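Local coordinates for protein chlamydomonas reinhardtii THB1 (Chlamydomonas reinhardtii, PDB 4XDI) that binds one heme per subunit as a group I truncated hemoglobin and probably binds oxygen through it, at residues 6-11 against 62-67; 23-28 against 51-56. All coordinates share one frame; numbering follows the deposited sequence.

How the interactions relate
One contact lies at the surface, the other in the core. Interaction 1 joins two loops, and its grip comes from a carboxylate, a backbone N-H, a hydroxyl and glycine backbone. Interaction 2 is built mostly from aromatic and aliphatic groups beside the heme, with the amide of Gln53 over a ring and the stem of Lys52 leading to the iron. Both concern the same pair of helices: interaction 2 packs 17-33 and 46-61 directly, interaction 1 joins the loops before the first and after the second. Interaction 2 is nested within the chain loop that interaction 1 closes. Their centres are about 16 Å apart, yet they touch where Tyr67 packs on the backbone of Ala55.

Interaction 1. Residues 6-11 against 62-67; sequences PADSLY and GGSGAY
Asp8 receives Ser64 with both carboxylate oxygens. The backbone N of Ser64 donates to OD1 of Asp8 at 2.8 Å and nearly straight (163°), on the syn side, whereas OG of Ser64 reaches OD2 of Asp8, also at 2.8 Å, from above the carboxylate plane. With CG of Asp8 between its backbone N and carbonyl carbon (chi1 60°), the short acid can lean across to the other loop; a serine suits the far side because its hydroxyl adds a second donor next to the N-H.

Gly62 and Gly63 bring the backbone of 62-67 in close. Gly63 is the first residue after helix 46-61 to leave helical phi/psi, with positive phi, and starts a type II turn to Ala66; Pro6 to Ser9 form a type I turn. A beta carbon on Gly62 would point away from 6-11 and clash with CB of Ala66; one on Gly63 would run into N of Ser9 and OD1 of Asp8 and jam against the preceding carbonyl O. The compact, apolar ring of Pro6 brings CG to 3.2 Å from O of Gly62, which also accepts a CA-H...O contact from Ser9. CE1 of Tyr11 packs 3.7 Å from CA of Gly62.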
ATOM      1  N   PRO A   6      -6.519  15.476  -8.713  1.00 83.88           N
ATOM      2  CA  PRO A   6      -6.656  16.308  -7.507  1.00 83.26           C
ATOM      3  C   PRO A   6      -5.358  17.041  -7.145  1.00 78.53           C
ATOM      4  O   PRO A   6      -4.277  16.622  -7.566  1.00 71.92           O
ATOM      5  CB  PRO A   6      -7.037  15.292  -6.418  1.00 78.97           C
ATOM      6  CG  PRO A   6      -6.563  13.957  -6.946  1.00 72.84           C
ATOM      7  CD  PRO A   6      -6.781  14.053  -8.429  1.00 78.58           C
ATOM      8  N   ALA A   7      -5.479  18.107  -6.359  1.00 78.06           N
ATOM      9  CA  ALA A   7      -4.352  18.957  -5.976  1.00 80.25           C
ATOM     10  C   ALA A   7      -3.245  18.226  -5.213  1.00 77.50           C
ATOM     11  O   ALA A   7      -2.082  18.645  -5.253  1.00 76.23           O
ATOM     12  CB  ALA A   7      -4.851  20.124  -5.141  1.00 88.59           C
ATOM     13  N   ASP A   8      -3.599  17.152  -4.510  1.00 71.71           N
ATOM     14  CA  ASP A   8      -2.636  16.476  -3.653  1.00 69.45           C
ATOM     15  C   ASP A   8      -2.210  15.114  -4.244  1.00 61.60           C
ATOM     16  O   ASP A   8      -1.492  14.335  -3.605  1.00 59.54           O
ATOM     17  CB  ASP A   8      -3.203  16.334  -2.230  1.00 70.52           C
ATOM     18  CG  ASP A   8      -4.489  15.546  -2.184  1.00 74.25           C
ATOM     19  OD1 ASP A   8      -5.225  15.536  -3.189  1.00 62.66           O
ATOM     20  OD2 ASP A   8      -4.748  14.910  -1.140  1.00 76.53           O
ATOM     21  N   SER A   9      -2.651  14.864  -5.476  1.00 59.60           N
ATOM     22  CA  SER A   9      -2.206  13.724  -6.270  1.00 61.41           C
ATOM     23  C   SER A   9      -0.687  13.697  -6.308  1.00 60.69           C
ATOM     24  O   SER A   9      -0.050  14.712  -6.599  1.00 61.36           O
ATOM     25  CB  SER A   9      -2.778  13.806  -7.699  1.00 59.83           C
ATOM     26  OG  SER A   9      -2.375  12.715  -8.513  1.00 58.38           O
ATOM     27  N   LEU A  10      -0.102  12.552  -5.995  1.00 55.25           N
ATOM     28  CA  LEU A  10       1.361  12.445  -6.028  1.00 50.41           C
ATOM     29  C   LEU A  10       1.858  11.891  -7.344  1.00 50.88           C
ATOM     30  O   LEU A  10       3.062  11.648  -7.503  1.00 49.38           O
ATOM     31  CB  LEU A  10       1.879  11.567  -4.881  1.00 52.58           C
ATOM     32  CG  LEU A  10       1.584  11.972  -3.427  1.00 53.55           C
ATOM     33  CD1 LEU A  10       2.338  11.008  -2.502  1.00 52.86           C
ATOM     34  CD2 LEU A  10       1.994  13.389  -3.134  1.00 53.74           C
ATOM     35  N   TYR A  11       0.958  11.685  -8.299  1.00 47.82           N
ATOM     36  CA  TYR A  11       1.368  10.999  -9.521  1.00 48.33           C
ATOM     37  C   TYR A  11       2.419  11.796 -10.296  1.00 52.32           C
ATOM     38  O   TYR A  11       3.431  11.238 -10.727  1.00 49.38           O
ATOM     39  CB  TYR A  11       0.185  10.736 -10.435  1.00 55.03           C
ATOM     40  CG  TYR A  11      -0.655   9.537 -10.076  1.00 55.94           C
ATOM     41  CD1 TYR A  11      -0.695   9.038  -8.780  1.00 52.43           C
ATOM     42  CD2 TYR A  11      -1.413   8.905 -11.046  1.00 65.72           C
ATOM     43  CE1 TYR A  11      -1.502   7.927  -8.456  1.00 54.49           C
ATOM     44  CE2 TYR A  11      -2.202   7.816 -10.745  1.00 71.10           C
ATOM     45  CZ  TYR A  11      -2.247   7.327  -9.455  1.00 63.37           C
ATOM     46  OH  TYR A  11      -3.055   6.244  -9.207  1.00 61.67           O
ATOM     47  N   GLY A  62      -2.693   8.607  -5.026  1.00 60.07           N
ATOM     48  CA  GLY A  62      -3.747   9.224  -5.831  1.00 61.37           C
ATOM     49  C   GLY A  62      -4.310  10.561  -5.360  1.00 65.53           C
ATOM     50  O   GLY A  62      -4.874  11.335  -6.160  1.00 64.38           O
ATOM     51  N   GLY A  63      -4.141  10.853  -4.076  1.00 61.76           N
ATOM     52  CA  GLY A  63      -4.653  12.091  -3.514  1.00 71.97           C
ATOM     53  C   GLY A  63      -6.130  12.046  -3.134  1.00 63.03           C
ATOM     54  O   GLY A  63      -6.787  11.003  -3.217  1.00 58.27           O
ATOM     55  N   SER A  64      -6.645  13.198  -2.714  1.00 67.11           N
ATOM     56  CA  SER A  64      -8.028  13.334  -2.259  1.00 66.19           C
ATOM     57  C   SER A  64      -9.050  12.831  -3.277  1.00 66.96           C
ATOM     58  O   SER A  64      -9.081  13.281  -4.422  1.00 65.69           O
ATOM     59  CB  SER A  64      -8.330  14.798  -1.923  1.00 72.57           C
ATOM     60  OG  SER A  64      -7.519  15.267  -0.862  1.00 80.39           O
ATOM     61  N   GLY A  65      -9.885  11.889  -2.852  1.00 63.34           N
ATOM     62  CA  GLY A  65     -11.010  11.451  -3.660  1.00 62.97           C
ATOM     63  C   GLY A  65     -10.695  10.411  -4.720  1.00 63.88           C
ATOM     64  O   GLY A  65     -11.564  10.038  -5.510  1.00 64.58           O
ATOM     65  N   ALA A  66      -9.451   9.942  -4.746  1.00 55.11           N
ATOM     66  CA  ALA A  66      -8.993   9.111  -5.847  1.00 62.71           C
ATOM     67  C   ALA A  66      -9.016   7.623  -5.524  1.00 57.07           C
ATOM     68  O   ALA A  66      -8.742   6.793  -6.394  1.00 58.42           O
ATOM     69  CB  ALA A  66      -7.595   9.512  -6.248  1.00 61.51           C
ATOM     70  N   TYR A  67      -9.303   7.276  -4.278  1.00 52.52           N
ATOM     71  CA  TYR A  67      -9.112   5.885  -3.873  1.00 52.73           C
ATOM     72  C   TYR A  67     -10.062   4.960  -4.628  1.00 53.16           C
ATOM     73  O   TYR A  67     -11.280   5.138  -4.609  1.00 54.14           O
ATOM     74  CB  TYR A  67      -9.278   5.710  -2.369  1.00 53.36           C
ATOM     75  CG  TYR A  67      -9.253   4.240  -1.988  1.00 50.78           C
ATOM     76  CD1 TYR A  67      -8.146   3.457  -2.274  1.00 46.68           C
ATOM     77  CD2 TYR A  67     -10.353   3.629  -1.378  1.00 52.54           C
ATOM     78  CE1 TYR A  67      -8.115   2.104  -1.956  1.00 46.68           C
ATOM     79  CE2 TYR A  67     -10.329   2.275  -1.047  1.00 46.62           C
ATOM     80  CZ  TYR A  67      -9.202   1.520  -1.339  1.00 47.88           C
ATOM     81  OH  TYR A  67      -9.156   0.170  -1.034  1.00 46.71           O
TER

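Interaction 2. Residues 23-28 against 51-56; sequences AVDVFY and RKQVAF. With HEM (protoporphyrin IX containing Fe), chain C.
Phe27 drives the edge of its ring into the face of Phe56, a T-shaped pair with centroids 4.8 Å apart and planes at 61°. CE2 of Phe27 stands over the centre of the Phe56 ring, which presents its own edge to CD2 of Tyr28. Flat, apolar phenylalanines suit this place, since Phe56 also brings CE1 to 3.4 Å from C3B of the heme. With an alanine at Phe56, the edge of Phe27 would probably lose its aromatic face and a gap would be likely to open beside the porphyrin.

Tyr28 is held from two directions. Gln53 suits one face with a flat amide, almost perpendicular to the ring, whose NE2 lies 3.5 Å from CG of Tyr28, and with a CG methylene making a CH-pi contact; at the edge, CG of Lys52 comes within 4.0 Å of CE2 of Tyr28. Val24 adds CG1, anti to its backbone N (chi1 169°), 3.8 Å from CB of Phe56.

Past the edge of the Tyr28 ring, the long, flexible Lys52 chain bends at chi4 to place NZ 2.2 Å from the iron, while the guanidinium of Arg51 matches both oxygens of a propionate through NE and NH2. Segments 23-28 and 51-56, whose axes cross at 119°, thus pack as in the truncated globin fold around a six-coordinate heme, with Lys52 and His76 as its axial ligands.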
ATOM      1  N   ALA A  23       6.567   1.519  -9.408  1.00 40.38           N
ATOM      2  CA  ALA A  23       6.970   1.555  -8.010  1.00 40.74           C
ATOM      3  C   ALA A  23       6.097   0.622  -7.148  1.00 43.08           C
ATOM      4  O   ALA A  23       6.614  -0.070  -6.266  1.00 40.23           O
ATOM      5  CB  ALA A  23       6.923   3.002  -7.477  1.00 39.24           C
ATOM      6  N   VAL A  24       4.782   0.613  -7.389  1.00 37.82           N
ATOM      7  CA  VAL A  24       3.874  -0.298  -6.667  1.00 37.54           C
ATOM      8  C   VAL A  24       4.159  -1.766  -7.057  1.00 40.18           C
ATOM      9  O   VAL A  24       4.002  -2.668  -6.236  1.00 41.32           O
ATOM     10  CB  VAL A  24       2.388   0.045  -6.917  1.00 39.76           C
ATOM     11  CG1 VAL A  24       1.417  -1.081  -6.377  1.00 32.85           C
ATOM     12  CG2 VAL A  24       2.052   1.378  -6.252  1.00 42.30           C
ATOM     13  N   ASP A  25       4.569  -2.006  -8.295  1.00 38.07           N
ATOM     14  CA  ASP A  25       4.979  -3.367  -8.692  1.00 40.93           C
ATOM     15  C   ASP A  25       6.154  -3.850  -7.844  1.00 42.17           C
ATOM     16  O   ASP A  25       6.146  -4.971  -7.312  1.00 39.33           O
ATOM     17  CB  ASP A  25       5.392  -3.435 -10.168  1.00 49.29           C
ATOM     18  CG  ASP A  25       4.212  -3.413 -11.122  1.00 62.35           C
ATOM     19  OD1 ASP A  25       3.073  -3.702 -10.694  1.00 65.88           O
ATOM     20  OD2 ASP A  25       4.437  -3.114 -12.317  1.00 67.12           O
ATOM     21  N   VAL A  26       7.182  -3.009  -7.747  1.00 39.85           N
ATOM     22  CA  VAL A  26       8.403  -3.365  -7.021  1.00 40.17           C
ATOM     23  C   VAL A  26       8.074  -3.609  -5.548  1.00 38.10           C
ATOM     24  O   VAL A  26       8.532  -4.557  -4.923  1.00 37.32           O
ATOM     25  CB  VAL A  26       9.467  -2.260  -7.125  1.00 39.24           C
ATOM     26  CG1 VAL A  26      10.642  -2.571  -6.180  1.00 46.69           C
ATOM     27  CG2 VAL A  26       9.933  -2.086  -8.598  1.00 39.28           C
ATOM     28  N   PHE A  27       7.263  -2.717  -5.009  1.00 33.91           N
ATOM     29  CA  PHE A  27       6.775  -2.797  -3.645  1.00 36.69           C
ATOM     30  C   PHE A  27       5.998  -4.088  -3.372  1.00 37.80           C
ATOM     31  O   PHE A  27       6.238  -4.757  -2.365  1.00 35.91           O
ATOM     32  CB  PHE A  27       5.898  -1.558  -3.391  1.00 34.95           C
ATOM     33  CG  PHE A  27       5.018  -1.618  -2.148  1.00 36.12           C
ATOM     34  CD1 PHE A  27       5.547  -1.896  -0.893  1.00 31.76           C
ATOM     35  CD2 PHE A  27       3.673  -1.288  -2.237  1.00 35.84           C
ATOM     36  CE1 PHE A  27       4.736  -1.867   0.238  1.00 31.22           C
ATOM     37  CE2 PHE A  27       2.842  -1.261  -1.103  1.00 38.53           C
ATOM     38  CZ  PHE A  27       3.378  -1.554   0.137  1.00 37.46           C
ATOM     39  N   TYR A  28       5.072  -4.420  -4.267  1.00 34.89           N
ATOM     40  CA  TYR A  28       4.244  -5.611  -4.106  1.00 35.66           C
ATOM     41  C   TYR A  28       5.096  -6.868  -4.180  1.00 36.56           C
ATOM     42  O   TYR A  28       4.829  -7.865  -3.490  1.00 35.60           O
ATOM     43  CB  TYR A  28       3.151  -5.662  -5.178  1.00 38.07           C
ATOM     44  CG  TYR A  28       1.981  -6.575  -4.842  1.00 38.95           C
ATOM     45  CD1 TYR A  28       2.006  -7.926  -5.174  1.00 35.16           C
ATOM     46  CD2 TYR A  28       0.833  -6.074  -4.217  1.00 37.44           C
ATOM     47  CE1 TYR A  28       0.923  -8.771  -4.877  1.00 35.99           C
ATOM     48  CE2 TYR A  28      -0.242  -6.897  -3.915  1.00 38.03           C
ATOM     49  CZ  TYR A  28      -0.196  -8.248  -4.240  1.00 38.10           C
ATOM     50  OH  TYR A  28      -1.264  -9.068  -3.947  1.00 39.28           O
ATOM     51  N   ARG A  51      -6.408  -5.959  -8.339  1.00 44.96           N
ATOM     52  CA  ARG A  51      -7.237  -4.988  -7.615  1.00 43.85           C
ATOM     53  C   ARG A  51      -6.449  -4.412  -6.434  1.00 43.99           C
ATOM     54  O   ARG A  51      -6.506  -3.215  -6.172  1.00 42.04           O
ATOM     55  CB  ARG A  51      -8.555  -5.610  -7.125  1.00 44.41           C
ATOM     56  CG  ARG A  51      -9.526  -5.980  -8.245  1.00 48.90           C
ATOM     57  CD  ARG A  51     -10.940  -6.252  -7.726  1.00 47.84           C
ATOM     58  NE  ARG A  51     -10.948  -7.226  -6.640  1.00 46.05           N
ATOM     59  CZ  ARG A  51     -11.082  -8.545  -6.805  1.00 52.47           C
ATOM     60  NH1 ARG A  51     -11.225  -9.063  -8.022  1.00 53.42           N
ATOM     61  NH2 ARG A  51     -11.090  -9.348  -5.745  1.00 49.52           N
ATOM     62  N   LYS A  52      -5.701  -5.260  -5.731  1.00 38.98           N
ATOM     63  CA  LYS A  52      -4.935  -4.782  -4.583  1.00 37.23           C
ATOM     64  C   LYS A  52      -3.841  -3.795  -4.982  1.00 39.56           C
ATOM     65  O   LYS A  52      -3.596  -2.829  -4.254  1.00 37.31           O
ATOM     66  CB  LYS A  52      -4.315  -5.939  -3.810  1.00 35.42           C
ATOM     67  CG  LYS A  52      -3.688  -5.518  -2.488  1.00 34.76           C
ATOM     68  CD  LYS A  52      -3.531  -6.736  -1.559  1.00 35.40           C
ATOM     69  CE  LYS A  52      -2.474  -6.529  -0.494  1.00 32.93           C
ATOM     70  NZ  LYS A  52      -2.711  -5.304   0.318  1.00 31.84           N
ATOM     71  N   GLN A  53      -3.171  -4.041  -6.113  1.00 39.57           N
ATOM     72  CA  GLN A  53      -2.173  -3.100  -6.612  1.00 36.68           C
ATOM     73  C   GLN A  53      -2.826  -1.764  -6.991  1.00 39.44           C
ATOM     74  O   GLN A  53      -2.257  -0.707  -6.733  1.00 40.64           O
ATOM     75  CB  GLN A  53      -1.407  -3.674  -7.817  1.00 36.89           C
ATOM     76  CG  GLN A  53      -0.401  -4.768  -7.387  1.00 39.52           C
ATOM     77  CD  GLN A  53       0.171  -5.560  -8.539  1.00 48.82           C
ATOM     78  OE1 GLN A  53      -0.273  -5.443  -9.680  1.00 56.48           O
ATOM     79  NE2 GLN A  53       1.161  -6.387  -8.240  1.00 46.04           N
ATOM     80  N   VAL A  54      -4.005  -1.808  -7.605  1.00 41.79           N
ATOM     81  CA  VAL A  54      -4.704  -0.565  -7.943  1.00 42.95           C
ATOM     82  C   VAL A  54      -5.054   0.191  -6.666  1.00 45.32           C
ATOM     83  O   VAL A  54      -4.946   1.426  -6.612  1.00 45.68           O
ATOM     84  CB  VAL A  54      -5.964  -0.830  -8.782  1.00 46.11           C
ATOM     85  CG1 VAL A  54      -6.817   0.428  -8.900  1.00 52.47           C
ATOM     86  CG2 VAL A  54      -5.562  -1.332 -10.165  1.00 44.17           C
ATOM     87  N   ALA A  55      -5.434  -0.547  -5.625  1.00 41.14           N
ATOM     88  CA  ALA A  55      -5.746   0.079  -4.341  1.00 38.82           C
ATOM     89  C   ALA A  55      -4.507   0.755  -3.754  1.00 42.28           C
ATOM     90  O   ALA A  55      -4.585   1.895  -3.307  1.00 42.11           O
ATOM     91  CB  ALA A  55      -6.329  -0.960  -3.352  1.00 35.49           C
ATOM     92  N   PHE A  56      -3.363   0.061  -3.764  1.00 40.39           N
ATOM     93  CA  PHE A  56      -2.115   0.660  -3.289  1.00 39.12           C
ATOM     94  C   PHE A  56      -1.783   1.940  -4.060  1.00 37.80           C
ATOM     95  O   PHE A  56      -1.455   2.964  -3.464  1.00 43.00           O
ATOM     96  CB  PHE A  56      -0.936  -0.310  -3.434  1.00 36.15           C
ATOM     97  CG  PHE A  56      -0.761  -1.273  -2.274  1.00 37.45           C
ATOM     98  CD1 PHE A  56      -0.928  -0.863  -0.962  1.00 36.62           C
ATOM     99  CD2 PHE A  56      -0.365  -2.591  -2.517  1.00 37.77           C
ATOM    100  CE1 PHE A  56      -0.741  -1.765   0.104  1.00 36.76           C
ATOM    101  CE2 PHE A  56      -0.165  -3.498  -1.452  1.00 36.27           C
ATOM    102  CZ  PHE A  56      -0.352  -3.080  -0.145  1.00 35.99           C
TER
HETATM  103  CHA HEM C 201      -6.582  -7.360   0.397  1.00 33.28           C
HETATM  104  CHB HEM C 201      -5.535  -2.617   0.322  1.00 31.94           C
HETATM  105  CHC HEM C 201      -2.342  -3.324   3.864  1.00 29.71           C
HETATM  106  CHD HEM C 201      -2.516  -8.060   2.993  1.00 34.43           C
HETATM  107  C1A HEM C 201      -6.640  -6.006   0.161  1.00 35.02           C
HETATM  108  C2A HEM C 201      -7.691  -5.314  -0.561  1.00 35.26           C
HETATM  109  C3A HEM C 201      -7.389  -4.021  -0.586  1.00 37.21           C
HETATM  110  C4A HEM C 201      -6.157  -3.829   0.142  1.00 32.67           C
HETATM  111  CMA HEM C 201      -8.247  -2.910  -1.244  1.00 38.78           C
HETATM  112  CAA HEM C 201      -8.934  -5.967  -1.214  1.00 39.77           C
HETATM  113  CBA HEM C 201      -8.592  -6.366  -2.650  1.00 43.26           C
HETATM  114  CGA HEM C 201      -9.814  -6.830  -3.424  1.00 47.75           C
HETATM  115  O1A HEM C 201     -10.406  -5.998  -4.152  1.00 50.29           O
HETATM  116  O2A HEM C 201     -10.184  -8.036  -3.339  1.00 44.55           O
HETATM  117  C1B HEM C 201      -4.562  -2.373   1.254  1.00 32.69           C
HETATM  118  C2B HEM C 201      -3.940  -1.103   1.549  1.00 35.45           C
HETATM  119  C3B HEM C 201      -3.047  -1.321   2.543  1.00 30.44           C
HETATM  120  C4B HEM C 201      -3.077  -2.732   2.874  1.00 32.36           C
HETATM  121  CMB HEM C 201      -4.279   0.231   0.802  1.00 34.99           C
HETATM  122  CAB HEM C 201      -2.086  -0.348   3.265  1.00 38.62           C
HETATM  123  CBB HEM C 201      -1.944   0.941   2.921  1.00 45.58           C
HETATM  124  C1C HEM C 201      -2.122  -4.680   3.951  1.00 34.62           C
HETATM  125  C2C HEM C 201      -1.187  -5.328   4.839  1.00 30.78           C
HETATM  126  C3C HEM C 201      -1.238  -6.656   4.621  1.00 30.45           C
HETATM  127  C4C HEM C 201      -2.194  -6.864   3.554  1.00 32.60           C
HETATM  128  CMC HEM C 201      -0.343  -4.614   5.910  1.00 33.19           C
HETATM  129  CAC HEM C 201      -0.391  -7.717   5.353  1.00 32.79           C
HETATM  130  CBC HEM C 201      -0.796  -8.994   5.504  1.00 32.37           C
HETATM  131  C1D HEM C 201      -3.608  -8.306   2.220  1.00 32.26           C
HETATM  132  C2D HEM C 201      -3.977  -9.636   1.769  1.00 33.38           C
HETATM  133  C3D HEM C 201      -5.247  -9.414   0.955  1.00 33.68           C
HETATM  134  C4D HEM C 201      -5.512  -7.993   0.996  1.00 37.07           C
HETATM  135  CMD HEM C 201      -3.251 -10.965   2.057  1.00 33.48           C
HETATM  136  CAD HEM C 201      -6.104 -10.469   0.245  1.00 35.93           C
HETATM  137  CBD HEM C 201      -7.146 -10.919   1.247  1.00 40.04           C
HETATM  138  CGD HEM C 201      -8.074 -11.875   0.540  1.00 42.92           C
HETATM  139  O1D HEM C 201      -7.629 -12.988   0.166  1.00 46.98           O
HETATM  140  O2D HEM C 201      -9.237 -11.509   0.331  1.00 42.25           O
HETATM  141  NA  HEM C 201      -5.712  -5.079   0.588  1.00 30.58           N
HETATM  142  NB  HEM C 201      -4.025  -3.333   2.086  1.00 33.03           N
HETATM  143  NC  HEM C 201      -2.737  -5.646   3.177  1.00 27.60           N
HETATM  144  ND  HEM C 201      -4.517  -7.393   1.738  1.00 35.86           N
HETATM  145 FE   HEM C 201      -4.235  -5.366   1.925  1.00 34.86          FE